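Local coordinates for phenol hydroxylase component phL (Pseudomonas stutzeri, PDB 3U52), which probably forms the beta-type, auxiliary subunit of the phenol hydroxylase complex, a bacterial multicomponent diiron monooxygenase that hydroxylates phenol, at residues M225-V230 with D255-S260. Residues are numbered along the deposited sequence; the frame is centred on the assembly and turned at random.
With XE (xenon), chain B.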
loop_
_atom_site.group_PDB
_atom_site.type_symbol
_atom_site.label_atom_id
_atom_site.label_comp_id
_atom_site.label_asym_id
_atom_site.label_seq_id
_atom_site.Cartn_x
_atom_site.Cartn_y
_atom_site.Cartn_z
ATOM N N MET D 225 -26.573 26.088 -17.102
ATOM C CA MET D 225 -26.548 27.417 -17.695
ATOM C C MET D 225 -25.524 28.245 -16.959
ATOM O O MET D 225 -24.743 28.959 -17.597
ATOM C CB MET D 225 -27.935 28.085 -17.570
ATOM C CG MET D 225 -28.824 27.934 -18.812
ATOM S SD MET D 225 -30.348 28.906 -18.642
ATOM C CE MET D 225 -31.318 27.814 -17.596
ATOM N N MET D 226 -25.504 28.136 -15.622
ATOM C CA MET D 226 -24.580 28.936 -14.799
ATOM C C MET D 226 -23.084 28.711 -15.063
ATOM O O MET D 226 -22.314 29.674 -15.192
ATOM C CB MET D 226 -24.845 28.716 -13.313
ATOM C CG MET D 226 -23.900 29.495 -12.420
ATOM S SD MET D 226 -24.440 29.420 -10.720
ATOM C CE MET D 226 -24.016 27.693 -10.369
ATOM N N TYR D 227 -22.672 27.447 -15.055
ATOM C CA TYR D 227 -21.268 27.122 -15.238
ATOM C C TYR D 227 -20.727 27.610 -16.585
ATOM O O TYR D 227 -19.707 28.257 -16.599
ATOM C CB TYR D 227 -21.012 25.623 -14.963
ATOM C CG TYR D 227 -20.717 25.426 -13.509
ATOM C CD1 TYR D 227 -21.735 25.423 -12.580
ATOM C CD2 TYR D 227 -19.385 25.338 -13.055
ATOM C CE1 TYR D 227 -21.473 25.285 -11.232
ATOM C CE2 TYR D 227 -19.094 25.201 -11.701
ATOM C CZ TYR D 227 -20.142 25.183 -10.809
ATOM O OH TYR D 227 -19.869 25.037 -9.487
ATOM N N PRO D 228 -21.414 27.301 -17.719
ATOM C CA PRO D 228 -20.927 27.922 -18.976
ATOM C C PRO D 228 -20.911 29.452 -18.946
ATOM O O PRO D 228 -19.918 30.044 -19.350
ATOM C CB PRO D 228 -21.895 27.387 -20.047
ATOM C CG PRO D 228 -22.406 26.009 -19.426
ATOM C CD PRO D 228 -22.571 26.396 -17.963
ATOM N N LEU D 229 -21.971 30.082 -18.433
ATOM C CA LEU D 229 -22.015 31.546 -18.406
ATOM C C LEU D 229 -20.847 32.112 -17.631
ATOM O O LEU D 229 -20.157 33.015 -18.095
ATOM C CB LEU D 229 -23.331 32.071 -17.801
ATOM C CG LEU D 229 -23.472 33.601 -17.665
ATOM C CD1 LEU D 229 -23.462 34.292 -19.025
ATOM C CD2 LEU D 229 -24.759 33.918 -16.910
ATOM N N VAL D 230 -20.632 31.575 -16.439
ATOM C CA VAL D 230 -19.619 32.119 -15.527
ATOM C C VAL D 230 -18.160 31.704 -15.869
ATOM O O VAL D 230 -17.263 32.562 -15.987
ATOM C CB VAL D 230 -19.958 31.812 -14.056
ATOM C CG1 VAL D 230 -18.857 32.380 -13.132
ATOM C CG2 VAL D 230 -21.301 32.423 -13.680
ATOM N N ASP D 255 -12.751 22.038 -15.017
ATOM C CA ASP D 255 -12.499 20.603 -15.019
ATOM C C ASP D 255 -13.634 19.830 -14.313
ATOM O O ASP D 255 -14.091 18.795 -14.812
ATOM C CB ASP D 255 -11.142 20.306 -14.313
ATOM C CG ASP D 255 -9.910 20.645 -15.210
ATOM O OD1 ASP D 255 -10.112 20.893 -16.429
ATOM O OD2 ASP D 255 -8.748 20.696 -14.691
ATOM N N TRP D 256 -14.050 20.315 -13.140
ATOM C CA TRP D 256 -15.162 19.703 -12.384
ATOM C C TRP D 256 -16.439 19.603 -13.244
ATOM O O TRP D 256 -17.080 18.541 -13.346
ATOM C CB TRP D 256 -15.457 20.484 -11.071
ATOM C CG TRP D 256 -16.678 19.963 -10.377
ATOM C CD1 TRP D 256 -16.733 18.881 -9.541
ATOM C CD2 TRP D 256 -18.047 20.410 -10.544
ATOM N NE1 TRP D 256 -18.036 18.657 -9.138
ATOM C CE2 TRP D 256 -18.859 19.580 -9.722
ATOM C CE3 TRP D 256 -18.654 21.473 -11.246
ATOM C CZ2 TRP D 256 -20.251 19.756 -9.610
ATOM C CZ3 TRP D 256 -20.049 21.631 -11.159
ATOM C CH2 TRP D 256 -20.829 20.761 -10.350
ATOM N N TYR D 257 -16.788 20.717 -13.874
ATOM C CA TYR D 257 -17.988 20.809 -14.679
ATOM C C TYR D 257 -17.982 19.839 -15.812
ATOM O O TYR D 257 -18.976 19.138 -16.003
ATOM C CB TYR D 257 -18.205 22.211 -15.220
ATOM C CG TYR D 257 -19.488 22.325 -15.994
ATOM C CD1 TYR D 257 -20.708 22.168 -15.360
ATOM C CD2 TYR D 257 -19.470 22.538 -17.382
ATOM C CE1 TYR D 257 -21.884 22.262 -16.058
ATOM C CE2 TYR D 257 -20.648 22.635 -18.105
ATOM C CZ TYR D 257 -21.857 22.498 -17.417
ATOM O OH TYR D 257 -23.043 22.567 -18.058
ATOM N N LYS D 258 -16.873 19.776 -16.556
ATOM C CA LYS D 258 -16.747 18.834 -17.674
ATOM C C LYS D 258 -16.978 17.385 -17.233
ATOM O O LYS D 258 -17.664 16.607 -17.921
ATOM C CB LYS D 258 -15.350 18.950 -18.312
ATOM C CG LYS D 258 -15.189 20.227 -19.134
ATOM C CD LYS D 258 -16.253 20.203 -20.307
ATOM C CE LYS D 258 -17.064 21.520 -20.481
ATOM N NZ LYS D 258 -16.577 22.394 -21.601
ATOM N N GLU D 259 -16.398 17.026 -16.096
ATOM C CA GLU D 259 -16.579 15.670 -15.545
ATOM C C GLU D 259 -18.033 15.424 -15.105
ATOM O O GLU D 259 -18.535 14.327 -15.212
ATOM C CB GLU D 259 -15.587 15.450 -14.386
ATOM C CG GLU D 259 -15.758 14.107 -13.656
ATOM C CD GLU D 259 -15.369 14.198 -12.178
ATOM O OE1 GLU D 259 -14.146 14.129 -11.889
ATOM O OE2 GLU D 259 -16.290 14.360 -11.311
ATOM N N SER D 260 -18.715 16.447 -14.605
ATOM C CA SER D 260 -20.030 16.259 -14.013
ATOM C C SER D 260 -21.099 16.009 -15.070
ATOM O O SER D 260 -22.094 15.352 -14.831
ATOM C CB SER D 260 -20.408 17.474 -13.184
ATOM O OG SER D 260 -20.813 18.522 -14.047
HETATM XE XE XE B . -17.664 25.587 -17.920
#
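Y227 of helix 211-240 meets both W256 and Y257, successive residues of helix 251-274; the two segments run roughly antiparallel, their axes at 145°. Its CB sits over the Y257 ring in a CH-pi contact, 3.7 Å from the centroid. The two tyrosine rings lie almost parallel, planes at 6°, but are slid so far apart that they barely overlap. Further out, W256 puts the CZ3 corner of its indole over one face of the Y227 ring, 3.6 Å from CZ, with the ring planes oblique to each other. With CG anti to the backbone N (chi1 -177°), the Y257 ring continues toward the other helix; there P228 CG meets Y257 OH at 3.8 Å. A xenon atom lies beside this cluster, 3.6 Å from both Y257 CD2 and Y227 O; D232 completes the xenon pocket. Polar ends turn to other helices: Y227 OH hydrogen-bonds E130 OE2, and W256 NE1 hydrogen-bonds D159 OD2, which should help fix the rotation of both rings. No hydrogen bond joins the two segments, so the buried contact rests on van der Waals packing, including the CH-pi contact, and the polarisable Y257 ring probably helps hold the xenon by dispersion, although a carbonyl and D232 also line its site.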